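Side-chain contacts in glucose-6-phosphate 1-dehydrogenase (Kluyveromyces lactis, PDB 7E6I), which catalyses the NADP+-dependent oxidation of glucose 6-phosphate to 6-phosphoglucono-1,5-lactone, the first step of the oxidative pentose phosphate pathway: residues F30-E35 / L418-L423; E256-V259 / S265-D268; G296-Y301 / Y461-R466. All blocks are in the same frame, centred on the assembly; numbering follows the deposited sequence.

Interaction 1: F30-E35 / L418-L423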
ATOM      1  N   PHE A  30      19.191  -4.243  -2.609  1.00 43.34           N
ATOM      2  CA  PHE A  30      20.045  -5.423  -2.625  1.00 47.33           C
ATOM      3  C   PHE A  30      19.313  -6.619  -3.217  1.00 47.82           C
ATOM      4  O   PHE A  30      19.856  -7.329  -4.071  1.00 48.88           O
ATOM      5  CB  PHE A  30      20.539  -5.747  -1.219  1.00 50.36           C
ATOM      6  CG  PHE A  30      21.211  -7.081  -1.126  1.00 53.64           C
ATOM      7  CD1 PHE A  30      22.344  -7.352  -1.891  1.00 53.33           C
ATOM      8  CD2 PHE A  30      20.691  -8.077  -0.313  1.00 52.93           C
ATOM      9  CE1 PHE A  30      22.962  -8.591  -1.828  1.00 53.50           C
ATOM     10  CE2 PHE A  30      21.299  -9.314  -0.244  1.00 55.15           C
ATOM     11  CZ  PHE A  30      22.441  -9.575  -1.002  1.00 57.01           C
ATOM     12  N   GLY A  31      18.078  -6.857  -2.769  1.00 47.94           N
ATOM     13  CA  GLY A  31      17.299  -7.958  -3.314  1.00 47.41           C
ATOM     14  C   GLY A  31      17.205  -7.909  -4.823  1.00 45.41           C
ATOM     15  O   GLY A  31      17.379  -8.922  -5.498  1.00 49.25           O
ATOM     16  N   LEU A  32      16.933  -6.728  -5.373  1.00 42.65           N
ATOM     17  CA  LEU A  32      16.948  -6.565  -6.819  1.00 43.39           C
ATOM     18  C   LEU A  32      18.311  -6.932  -7.393  1.00 49.98           C
ATOM     19  O   LEU A  32      18.393  -7.589  -8.443  1.00 48.18           O
ATOM     20  CB  LEU A  32      16.584  -5.128  -7.179  1.00 43.39           C
ATOM     21  CG  LEU A  32      15.102  -4.759  -7.214  1.00 39.05           C
ATOM     22  CD1 LEU A  32      14.935  -3.244  -7.316  1.00 38.20           C
ATOM     23  CD2 LEU A  32      14.438  -5.432  -8.377  1.00 40.70           C
ATOM     24  N   TYR A  33      19.394  -6.526  -6.714  1.00 48.21           N
ATOM     25  CA  TYR A  33      20.736  -6.840  -7.203  1.00 51.10           C
ATOM     26  C   TYR A  33      21.024  -8.331  -7.073  1.00 50.95           C
ATOM     27  O   TYR A  33      21.486  -8.975  -8.025  1.00 48.22           O
ATOM     28  CB  TYR A  33      21.791  -6.018  -6.448  1.00 51.11           C
ATOM     29  CG  TYR A  33      23.210  -6.363  -6.864  1.00 55.52           C
ATOM     30  CD1 TYR A  33      23.777  -5.795  -8.004  1.00 57.32           C
ATOM     31  CD2 TYR A  33      23.977  -7.273  -6.137  1.00 56.50           C
ATOM     32  CE1 TYR A  33      25.076  -6.117  -8.401  1.00 55.61           C
ATOM     33  CE2 TYR A  33      25.270  -7.603  -6.533  1.00 59.94           C
ATOM     34  CZ  TYR A  33      25.809  -7.017  -7.663  1.00 58.75           C
ATOM     35  OH  TYR A  33      27.087  -7.327  -8.064  1.00 63.69           O
ATOM     36  N   ARG A  34      20.727  -8.894  -5.898  1.00 49.53           N
ATOM     37  CA  ARG A  34      21.021 -10.293  -5.615  1.00 49.16           C
ATOM     38  C   ARG A  34      20.366 -11.226  -6.625  1.00 52.12           C
ATOM     39  O   ARG A  34      20.945 -12.254  -6.992  1.00 50.32           O
ATOM     40  CB  ARG A  34      20.563 -10.606  -4.196  1.00 48.28           C
ATOM     41  CG  ARG A  34      20.567 -12.049  -3.813  1.00 52.57           C
ATOM     42  CD  ARG A  34      19.696 -12.277  -2.585  1.00 55.61           C
ATOM     43  NE  ARG A  34      18.279 -12.236  -2.932  1.00 57.29           N
ATOM     44  CZ  ARG A  34      17.333 -11.669  -2.190  1.00 55.15           C
ATOM     45  NH1 ARG A  34      17.633 -11.082  -1.037  1.00 53.92           N
ATOM     46  NH2 ARG A  34      16.079 -11.688  -2.610  1.00 54.06           N
ATOM     47  N   GLU A  35      19.179 -10.877  -7.106  1.00 52.38           N
ATOM     48  CA  GLU A  35      18.475 -11.697  -8.075  1.00 48.24           C
ATOM     49  C   GLU A  35      18.716 -11.237  -9.506  1.00 48.06           C
ATOM     50  O   GLU A  35      18.036 -11.701 -10.424  1.00 48.83           O
ATOM     51  CB  GLU A  35      16.987 -11.713  -7.744  1.00 49.32           C
ATOM     52  CG  GLU A  35      16.707 -12.050  -6.281  1.00 51.52           C
ATOM     53  CD  GLU A  35      16.787 -13.545  -5.993  1.00 53.83           C
ATOM     54  OE1 GLU A  35      16.688 -13.927  -4.805  1.00 51.84           O
ATOM     55  OE2 GLU A  35      16.935 -14.335  -6.956  1.00 54.64           O
ATOM     56  N   LEU A 418       8.507  -2.302  -6.394  1.00 31.13           N
ATOM     57  CA  LEU A 418       8.149  -0.924  -6.700  1.00 32.39           C
ATOM     58  C   LEU A 418       9.341  -0.146  -7.242  1.00 33.38           C
ATOM     59  O   LEU A 418       9.195   0.646  -8.181  1.00 33.51           O
ATOM     60  CB  LEU A 418       7.574  -0.251  -5.457  1.00 31.43           C
ATOM     61  CG  LEU A 418       6.109  -0.602  -5.192  1.00 30.64           C
ATOM     62  CD1 LEU A 418       5.642  -0.062  -3.849  1.00 28.73           C
ATOM     63  CD2 LEU A 418       5.231  -0.097  -6.319  1.00 30.54           C
ATOM     64  N   ILE A 419      10.523  -0.341  -6.658  1.00 31.17           N
ATOM     65  CA  ILE A 419      11.713   0.335  -7.166  1.00 33.58           C
ATOM     66  C   ILE A 419      12.010  -0.124  -8.586  1.00 34.69           C
ATOM     67  O   ILE A 419      12.296   0.692  -9.477  1.00 33.38           O
ATOM     68  CB  ILE A 419      12.909   0.089  -6.226  1.00 35.68           C
ATOM     69  CG1 ILE A 419      12.750   0.907  -4.946  1.00 32.69           C
ATOM     70  CG2 ILE A 419      14.217   0.437  -6.919  1.00 33.11           C
ATOM     71  CD1 ILE A 419      13.741   0.550  -3.870  1.00 35.48           C
ATOM     72  N   ARG A 420      11.945  -1.438  -8.818  1.00 34.54           N
ATOM     73  CA  ARG A 420      12.027  -1.964 -10.174  1.00 33.92           C
ATOM     74  C   ARG A 420      11.106  -1.209 -11.124  1.00 36.92           C
ATOM     75  O   ARG A 420      11.546  -0.717 -12.174  1.00 37.58           O
ATOM     76  CB  ARG A 420      11.680  -3.447 -10.175  1.00 36.27           C
ATOM     77  CG  ARG A 420      11.773  -4.064 -11.556  1.00 42.56           C
ATOM     78  CD  ARG A 420      13.216  -4.273 -11.900  1.00 46.52           C
ATOM     79  NE  ARG A 420      13.509  -4.343 -13.334  1.00 52.46           N
ATOM     80  CZ  ARG A 420      13.045  -5.269 -14.169  1.00 54.82           C
ATOM     81  NH1 ARG A 420      12.226  -6.232 -13.744  1.00 52.17           N
ATOM     82  NH2 ARG A 420      13.404  -5.225 -15.444  1.00 50.88           N
ATOM     83  N   ASP A 421       9.818  -1.097 -10.762  1.00 32.77           N
ATOM     84  CA  ASP A 421       8.852  -0.444 -11.646  1.00 34.50           C
ATOM     85  C   ASP A 421       9.247   0.997 -11.932  1.00 35.89           C
ATOM     86  O   ASP A 421       9.074   1.492 -13.059  1.00 31.97           O
ATOM     87  CB  ASP A 421       7.457  -0.487 -11.029  1.00 34.23           C
ATOM     88  CG  ASP A 421       6.822  -1.856 -11.102  1.00 38.32           C
ATOM     89  OD1 ASP A 421       7.474  -2.791 -11.624  1.00 41.19           O
ATOM     90  OD2 ASP A 421       5.667  -1.996 -10.629  1.00 38.49           O
ATOM     91  N   ALA A 422       9.756   1.696 -10.912  1.00 35.06           N
ATOM     92  CA  ALA A 422      10.244   3.057 -11.099  1.00 35.69           C
ATOM     93  C   ALA A 422      11.419   3.086 -12.075  1.00 36.43           C
ATOM     94  O   ALA A 422      11.465   3.924 -12.986  1.00 33.71           O
ATOM     95  CB  ALA A 422      10.631   3.656  -9.748  1.00 30.18           C
ATOM     96  N   LEU A 423      12.380   2.168 -11.903  1.00 37.38           N
ATOM     97  CA  LEU A 423      13.512   2.117 -12.822  1.00 37.70           C
ATOM     98  C   LEU A 423      13.024   1.938 -14.253  1.00 38.51           C
ATOM     99  O   LEU A 423      13.548   2.567 -15.178  1.00 37.70           O
ATOM    100  CB  LEU A 423      14.482   0.997 -12.420  1.00 35.14           C
ATOM    101  CG  LEU A 423      15.231   1.209 -11.096  1.00 32.61           C
ATOM    102  CD1 LEU A 423      16.049  -0.001 -10.686  1.00 30.92           C
ATOM    103  CD2 LEU A 423      16.127   2.412 -11.190  1.00 34.63           C
TER
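Where Leu32 meets Ile419 and Arg420 the contact is made by aliphatic groups, and the flat groups of 30-35 stand behind it. The guanidinium of Arg34 has Gly31 CA over one face, 3.7 Å above the plane and toward the rim, while Glu35 CD lies at its edge. That edge grips the carboxylate side-on, both nitrogens going to one oxygen: Arg34 NE comes to Glu35 OE1 from above the carboxylate plane, at 3.0 Å, while Arg34 NH2 uses the anti lone pair of OE1. One face of the Phe30 ring carries Arg34 CB, and the ring also meets Phe80. Across the contact, Leu32 forks over the 418-423 helix. Its CD1 reaches Ile419 CG2 at 3.8 Å and is equally close to the backbone N of Arg420, while CD2 lies 3.8 Å from Arg420 CB and nearly as close to Arg420 CD. Helix 19-34 follows the first strand of the Rossmann fold, and its first turn belongs to the NADP+-binding segment, by similarity; helix 414-423, from the C-terminal domain, packs against the parallel sheet of that fold, with Ile419 on Tyr121 and Ala422 on Phe179. Ile419 presents CG2 because this branch stands anti to the backbone N, its CG1 being anti to the carbonyl carbon (chi1 -74°). The bend of Arg420 at chi2 (76°) brings CD back to the Leu32 methyl that CB already touches.

Interaction 2: E256-V259 / S265-D268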
ATOM      1  N   GLU A 256     -13.350  -0.062 -13.826  1.00 21.96           N
ATOM      2  CA  GLU A 256     -13.561  -0.677 -15.132  1.00 23.31           C
ATOM      3  C   GLU A 256     -12.221  -1.040 -15.766  1.00 23.45           C
ATOM      4  O   GLU A 256     -11.142  -0.671 -15.279  1.00 19.65           O
ATOM      5  CB  GLU A 256     -14.326   0.251 -16.070  1.00 23.30           C
ATOM      6  CG  GLU A 256     -15.674   0.725 -15.534  1.00 25.11           C
ATOM      7  CD  GLU A 256     -16.698  -0.400 -15.410  1.00 24.65           C
ATOM      8  OE1 GLU A 256     -16.767  -1.269 -16.320  1.00 27.26           O
ATOM      9  OE2 GLU A 256     -17.443  -0.410 -14.403  1.00 24.61           O
ATOM     10  N   ARG A 257     -12.305  -1.768 -16.875  1.00 23.10           N
ATOM     11  CA  ARG A 257     -11.114  -2.301 -17.525  1.00 25.44           C
ATOM     12  C   ARG A 257     -10.350  -1.169 -18.202  1.00 24.36           C
ATOM     13  O   ARG A 257     -10.952  -0.361 -18.910  1.00 23.62           O
ATOM     14  CB  ARG A 257     -11.506  -3.376 -18.548  1.00 25.83           C
ATOM     15  CG  ARG A 257     -10.363  -3.909 -19.422  1.00 27.60           C
ATOM     16  CD  ARG A 257     -10.885  -4.609 -20.691  1.00 32.76           C
ATOM     17  NE  ARG A 257     -11.734  -5.732 -20.324  1.00 32.93           N
ATOM     18  CZ  ARG A 257     -11.299  -6.983 -20.169  1.00 38.87           C
ATOM     19  NH1 ARG A 257     -10.014  -7.273 -20.392  1.00 38.12           N
ATOM     20  NH2 ARG A 257     -12.149  -7.949 -19.799  1.00 37.37           N
ATOM     21  N   PRO A 258      -9.050  -1.059 -17.996  1.00 23.05           N
ATOM     22  CA  PRO A 258      -8.287  -0.053 -18.749  1.00 29.28           C
ATOM     23  C   PRO A 258      -8.399  -0.331 -20.241  1.00 27.41           C
ATOM     24  O   PRO A 258      -8.296  -1.477 -20.690  1.00 27.99           O
ATOM     25  CB  PRO A 258      -6.851  -0.209 -18.227  1.00 27.26           C
ATOM     26  CG  PRO A 258      -6.898  -1.188 -17.079  1.00 25.23           C
ATOM     27  CD  PRO A 258      -8.243  -1.832 -17.033  1.00 24.43           C
ATOM     28  N   VAL A 259      -8.666   0.719 -21.020  1.00 30.46           N
ATOM     29  CA  VAL A 259      -8.951   0.470 -22.430  1.00 34.06           C
ATOM     30  C   VAL A 259      -7.686   0.471 -23.272  1.00 30.75           C
ATOM     31  O   VAL A 259      -7.712  -0.028 -24.404  1.00 29.65           O
ATOM     32  CB  VAL A 259     -10.027   1.440 -22.979  1.00 35.56           C
ATOM     33  CG1 VAL A 259     -10.629   2.283 -21.859  1.00 38.50           C
ATOM     34  CG2 VAL A 259      -9.488   2.309 -24.070  1.00 32.77           C
ATOM     35  N   SER A 265      -3.693   4.477 -18.358  1.00 27.54           N
ATOM     36  CA  SER A 265      -5.047   3.967 -18.496  1.00 28.37           C
ATOM     37  C   SER A 265      -5.481   3.221 -17.246  1.00 25.88           C
ATOM     38  O   SER A 265      -6.657   3.279 -16.880  1.00 25.26           O
ATOM     39  CB  SER A 265      -5.179   3.082 -19.730  1.00 29.18           C
ATOM     40  OG  SER A 265      -5.311   3.893 -20.886  1.00 34.67           O
ATOM     41  N   VAL A 266      -4.557   2.527 -16.579  1.00 23.91           N
ATOM     42  CA  VAL A 266      -4.864   1.959 -15.269  1.00 26.95           C
ATOM     43  C   VAL A 266      -5.253   3.065 -14.310  1.00 25.40           C
ATOM     44  O   VAL A 266      -6.261   2.985 -13.596  1.00 24.80           O
ATOM     45  CB  VAL A 266      -3.664   1.163 -14.726  1.00 26.07           C
ATOM     46  CG1 VAL A 266      -3.956   0.711 -13.337  1.00 24.46           C
ATOM     47  CG2 VAL A 266      -3.375  -0.035 -15.605  1.00 26.13           C
ATOM     48  N   ARG A 267      -4.463   4.126 -14.294  1.00 26.74           N
ATOM     49  CA  ARG A 267      -4.694   5.180 -13.325  1.00 26.65           C
ATOM     50  C   ARG A 267      -5.978   5.947 -13.640  1.00 26.41           C
ATOM     51  O   ARG A 267      -6.735   6.281 -12.727  1.00 26.25           O
ATOM     52  CB  ARG A 267      -3.458   6.068 -13.266  1.00 25.02           C
ATOM     53  CG  ARG A 267      -2.615   5.734 -12.060  1.00 32.10           C
ATOM     54  CD  ARG A 267      -1.124   5.755 -12.248  1.00 28.89           C
ATOM     55  NE  ARG A 267      -0.599   7.005 -12.775  1.00 30.22           N
ATOM     56  CZ  ARG A 267       0.292   7.785 -12.158  1.00 32.81           C
ATOM     57  NH1 ARG A 267       0.755   7.490 -10.947  1.00 29.55           N
ATOM     58  NH2 ARG A 267       0.722   8.883 -12.767  1.00 33.80           N
ATOM     59  N   ASP A 268      -6.278   6.169 -14.921  1.00 25.44           N
ATOM     60  CA  ASP A 268      -7.534   6.818 -15.293  1.00 25.28           C
ATOM     61  C   ASP A 268      -8.737   6.053 -14.759  1.00 27.98           C
ATOM     62  O   ASP A 268      -9.732   6.661 -14.340  1.00 27.38           O
ATOM     63  CB  ASP A 268      -7.660   6.924 -16.818  1.00 31.72           C
ATOM     64  CG  ASP A 268      -6.741   7.975 -17.432  1.00 30.09           C
ATOM     65  OD1 ASP A 268      -6.252   8.880 -16.718  1.00 29.38           O
ATOM     66  OD2 ASP A 268      -6.511   7.877 -18.656  1.00 33.24           O
TER
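This is a short-range surface contact in which a proline in the loop after helix 236-254 rests against the first turn of the next helix, 263-276. Pro258 and Ser265 are the pair of closest approach, with their CA atoms 5.2 Å apart, and the pyrrolidine ring does most of the touching. Its CB faces the backbone of the helix, 3.7 Å from Ser265 O and 3.9 Å from Val266 N, and also lies 4.0 Å from Ser265 CB. The next ring atom, Pro258 CG, takes up the side chain of Val266, meeting CG2 at 4.0 Å. These two side chains lie side by side and point the same way. Val266 offers CG2 to the proline because that methyl stands beside its backbone N, whereas CG1 is anti to it (chi1 174°). Val259 adds a looser approach, its N lying 4.4 Å from Ser265 CB. No hydrogen bond spans the two segments, and the polar links run to residues around them. Ser265 OG bonds to Ser260 OG, tying the helix to the loop just past Val259. On the helix, Arg267 NE forms a salt bridge with Glu264 and Asp268 OD1 one with Arg432, while in the loop Glu256 OE1 pairs with Arg327. The hydroxyl link and the proline contact hold the loop against the helix it leads into. The whole is a plain alpha-alpha connection between consecutive helices 236-254 and 263-276, the first of which carries Asp240 of the glucose 6-phosphate pocket and His245, the probable proton acceptor.

Interaction 3: G296-Y301 / Y461-R466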
ATOM      1  N   GLY A 296      -6.590  -9.822  31.085  1.00 48.42           N
ATOM      2  CA  GLY A 296      -5.845  -8.917  31.923  1.00 48.42           C
ATOM      3  C   GLY A 296      -4.397  -8.757  31.524  1.00 47.42           C
ATOM      4  O   GLY A 296      -3.715  -7.874  32.055  1.00 49.87           O
ATOM      5  N   SER A 297      -3.909  -9.563  30.586  1.00 50.17           N
ATOM      6  CA  SER A 297      -2.503  -9.574  30.206  1.00 49.96           C
ATOM      7  C   SER A 297      -2.112  -8.436  29.263  1.00 51.93           C
ATOM      8  O   SER A 297      -0.914  -8.183  29.089  1.00 53.03           O
ATOM      9  CB  SER A 297      -2.176 -10.934  29.581  1.00 48.86           C
ATOM     10  OG  SER A 297      -2.528 -10.971  28.211  1.00 52.05           O
ATOM     11  N   LYS A 298      -3.075  -7.726  28.675  1.00 52.43           N
ATOM     12  CA  LYS A 298      -2.776  -6.732  27.658  1.00 50.13           C
ATOM     13  C   LYS A 298      -3.380  -5.382  28.016  1.00 48.05           C
ATOM     14  O   LYS A 298      -4.536  -5.311  28.449  1.00 47.49           O
ATOM     15  CB  LYS A 298      -3.313  -7.184  26.299  1.00 47.75           C
ATOM     16  CG  LYS A 298      -2.560  -8.346  25.731  1.00 47.42           C
ATOM     17  CD  LYS A 298      -1.132  -7.943  25.434  1.00 51.95           C
ATOM     18  CE  LYS A 298      -0.405  -9.060  24.710  1.00 52.93           C
ATOM     19  NZ  LYS A 298      -1.043 -10.363  25.039  1.00 54.58           N
ATOM     20  N   PRO A 299      -2.639  -4.300  27.804  1.00 48.81           N
ATOM     21  CA  PRO A 299      -3.112  -2.980  28.227  1.00 48.93           C
ATOM     22  C   PRO A 299      -4.181  -2.442  27.292  1.00 49.86           C
ATOM     23  O   PRO A 299      -4.303  -2.848  26.136  1.00 47.36           O
ATOM     24  CB  PRO A 299      -1.848  -2.125  28.140  1.00 48.67           C
ATOM     25  CG  PRO A 299      -1.118  -2.718  26.966  1.00 47.41           C
ATOM     26  CD  PRO A 299      -1.404  -4.209  27.004  1.00 48.39           C
ATOM     27  N   SER A 300      -4.964  -1.505  27.816  1.00 50.74           N
ATOM     28  CA  SER A 300      -5.851  -0.746  26.955  1.00 47.17           C
ATOM     29  C   SER A 300      -5.039   0.234  26.109  1.00 45.96           C
ATOM     30  O   SER A 300      -3.849   0.471  26.343  1.00 45.80           O
ATOM     31  CB  SER A 300      -6.889   0.006  27.783  1.00 47.46           C
ATOM     32  OG  SER A 300      -6.268   1.024  28.548  1.00 49.37           O
ATOM     33  N   TYR A 301      -5.696   0.802  25.097  1.00 44.77           N
ATOM     34  CA  TYR A 301      -5.053   1.875  24.355  1.00 44.58           C
ATOM     35  C   TYR A 301      -4.691   3.033  25.283  1.00 45.49           C
ATOM     36  O   TYR A 301      -3.635   3.659  25.114  1.00 44.86           O
ATOM     37  CB  TYR A 301      -5.960   2.335  23.211  1.00 39.19           C
ATOM     38  CG  TYR A 301      -5.448   3.557  22.474  1.00 40.47           C
ATOM     39  CD1 TYR A 301      -4.372   3.465  21.597  1.00 38.10           C
ATOM     40  CD2 TYR A 301      -6.050   4.798  22.645  1.00 38.45           C
ATOM     41  CE1 TYR A 301      -3.904   4.573  20.925  1.00 39.25           C
ATOM     42  CE2 TYR A 301      -5.592   5.909  21.967  1.00 39.39           C
ATOM     43  CZ  TYR A 301      -4.516   5.798  21.114  1.00 40.37           C
ATOM     44  OH  TYR A 301      -4.045   6.920  20.452  1.00 40.29           O
ATOM     45  N   TYR A 461     -13.221  -2.268  22.989  1.00 37.78           N
ATOM     46  CA  TYR A 461     -13.209  -3.702  22.700  1.00 41.63           C
ATOM     47  C   TYR A 461     -11.932  -4.275  23.289  1.00 39.86           C
ATOM     48  O   TYR A 461     -10.893  -3.605  23.282  1.00 40.98           O
ATOM     49  CB  TYR A 461     -13.295  -4.026  21.188  1.00 40.77           C
ATOM     50  CG  TYR A 461     -12.130  -3.552  20.340  1.00 36.95           C
ATOM     51  CD1 TYR A 461     -12.115  -2.267  19.813  1.00 36.26           C
ATOM     52  CD2 TYR A 461     -11.066  -4.388  20.050  1.00 34.90           C
ATOM     53  CE1 TYR A 461     -11.065  -1.818  19.040  1.00 33.51           C
ATOM     54  CE2 TYR A 461     -10.011  -3.948  19.280  1.00 35.37           C
ATOM     55  CZ  TYR A 461     -10.015  -2.657  18.773  1.00 34.83           C
ATOM     56  OH  TYR A 461      -8.967  -2.204  17.989  1.00 31.11           O
ATOM     57  N   PRO A 462     -11.979  -5.485  23.827  1.00 42.56           N
ATOM     58  CA  PRO A 462     -10.794  -6.021  24.507  1.00 43.31           C
ATOM     59  C   PRO A 462      -9.702  -6.371  23.512  1.00 43.13           C
ATOM     60  O   PRO A 462      -9.964  -6.937  22.446  1.00 39.90           O
ATOM     61  CB  PRO A 462     -11.321  -7.273  25.221  1.00 41.23           C
ATOM     62  CG  PRO A 462     -12.535  -7.657  24.442  1.00 43.02           C
ATOM     63  CD  PRO A 462     -13.136  -6.388  23.907  1.00 40.55           C
ATOM     64  N   TYR A 463      -8.473  -6.018  23.877  1.00 39.85           N
ATOM     65  CA  TYR A 463      -7.306  -6.427  23.116  1.00 40.58           C
ATOM     66  C   TYR A 463      -7.390  -7.917  22.826  1.00 44.08           C
ATOM     67  O   TYR A 463      -7.588  -8.725  23.738  1.00 46.12           O
ATOM     68  CB  TYR A 463      -6.054  -6.098  23.925  1.00 42.17           C
ATOM     69  CG  TYR A 463      -4.700  -6.088  23.226  1.00 43.01           C
ATOM     70  CD1 TYR A 463      -4.199  -7.214  22.581  1.00 42.24           C
ATOM     71  CD2 TYR A 463      -3.879  -4.962  23.304  1.00 44.15           C
ATOM     72  CE1 TYR A 463      -2.928  -7.196  21.987  1.00 44.07           C
ATOM     73  CE2 TYR A 463      -2.618  -4.932  22.713  1.00 43.97           C
ATOM     74  CZ  TYR A 463      -2.145  -6.046  22.061  1.00 43.78           C
ATOM     75  OH  TYR A 463      -0.892  -5.995  21.484  1.00 42.04           O
ATOM     76  N   GLY A 464      -7.306  -8.273  21.541  1.00 41.04           N
ATOM     77  CA  GLY A 464      -7.184  -9.649  21.123  1.00 36.28           C
ATOM     78  C   GLY A 464      -8.474 -10.291  20.677  1.00 41.62           C
ATOM     79  O   GLY A 464      -8.445 -11.442  20.224  1.00 42.22           O
ATOM     80  N   CYS A 465      -9.594  -9.580  20.771  1.00 43.43           N
ATOM     81  CA  CYS A 465     -10.890 -10.138  20.414  1.00 45.86           C
ATOM     82  C   CYS A 465     -11.074 -10.223  18.893  1.00 49.21           C
ATOM     83  O   CYS A 465     -10.360  -9.595  18.103  1.00 45.43           O
ATOM     84  CB  CYS A 465     -12.015  -9.316  21.044  1.00 46.53           C
ATOM     85  SG  CYS A 465     -12.627  -7.972  20.028  1.00 54.30           S
ATOM     86  N   ARG A 466     -12.057 -11.030  18.491  1.00 54.35           N
ATOM     87  CA  ARG A 466     -12.288 -11.278  17.075  1.00 54.84           C
ATOM     88  C   ARG A 466     -12.770 -10.017  16.382  1.00 56.11           C
ATOM     89  O   ARG A 466     -12.262  -9.646  15.317  1.00 54.49           O
ATOM     90  CB  ARG A 466     -13.310 -12.400  16.902  1.00 59.43           C
ATOM     91  CG  ARG A 466     -13.072 -13.300  15.700  1.00 68.19           C
ATOM     92  CD  ARG A 466     -12.791 -14.726  16.149  1.00 76.18           C
ATOM     93  NE  ARG A 466     -12.300 -15.573  15.063  1.00 79.67           N
ATOM     94  CZ  ARG A 466     -11.914 -16.840  15.223  1.00 84.44           C
ATOM     95  NH1 ARG A 466     -11.956 -17.401  16.431  1.00 80.59           N
ATOM     96  NH2 ARG A 466     -11.479 -17.543  14.181  1.00 81.15           N
TER
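Tyr463 lays its ring against Lys298, with Pro299 adding a smaller touch beside it. Lys298 CB sits over one ring face in a CH-pi contact, 3.8 Å from the centroid and 22° off the normal. The contact is offset toward the rim, and Lys298 CB is 3.5 Å from Tyr463 CG. From there the lysine chain follows the ring: its CG approaches Tyr463 CD1 at 3.7 Å, and CD stands 4.0 Å from both CE1 and CZ. A bend at chi2 (-65°) carries CD back over the ring rather than out past it, and beyond it the end of the side chain leads away. Pro299 comes in through its backbone, with O 3.6 Å from Tyr463 CD2 and oblique to the ring. The contact lies beside the edge strand 459-462 of the large mixed sheet. Neighbouring strand 285-291 leads into the loop that holds Lys298, and the edge strand ends in a type II beta turn from Pro462 to Cys465. Tyr463 and Gly464 are the central residues of that turn, closed by Cys465 N to Pro462 O at 3.2 Å, and Gly464 takes the positive phi (99°) that suits glycine. Just past the turn comes Arg466, which by similarity binds the second NADP+. Tyr463 is backbone hydrogen-bonded to Gly291. Tyr463 OH is held by Glu226 OE2, which, with the roughly perpendicular ring of Tyr290, would limit rotation of the tyrosine; in the loop, Lys298 N bonds to Ser293 OG.

No two contacts touch. Interactions 1 and 2 are nearest, with centres 25 Å and closest atoms about 10 Å apart, and interaction 2 is nested in the chain loop that interaction 1 closes. Interaction 3 lies on the opposite side of the chain's centre, 40 Å from interaction 1 and 43 Å from interaction 2 between centres. None reaches the substrate site: the Arg420 side chain is about 10 Å from Gly186 and that of Val266 about 8 Å from that of Leu185, while the Tyr463 side chain is about 8 Å from that of Lys339, about 9 Å from that of Glu221, both of the pocket, and about 12 Å from bound glucose 6-phosphate. Interaction 1 alone joins the two domains.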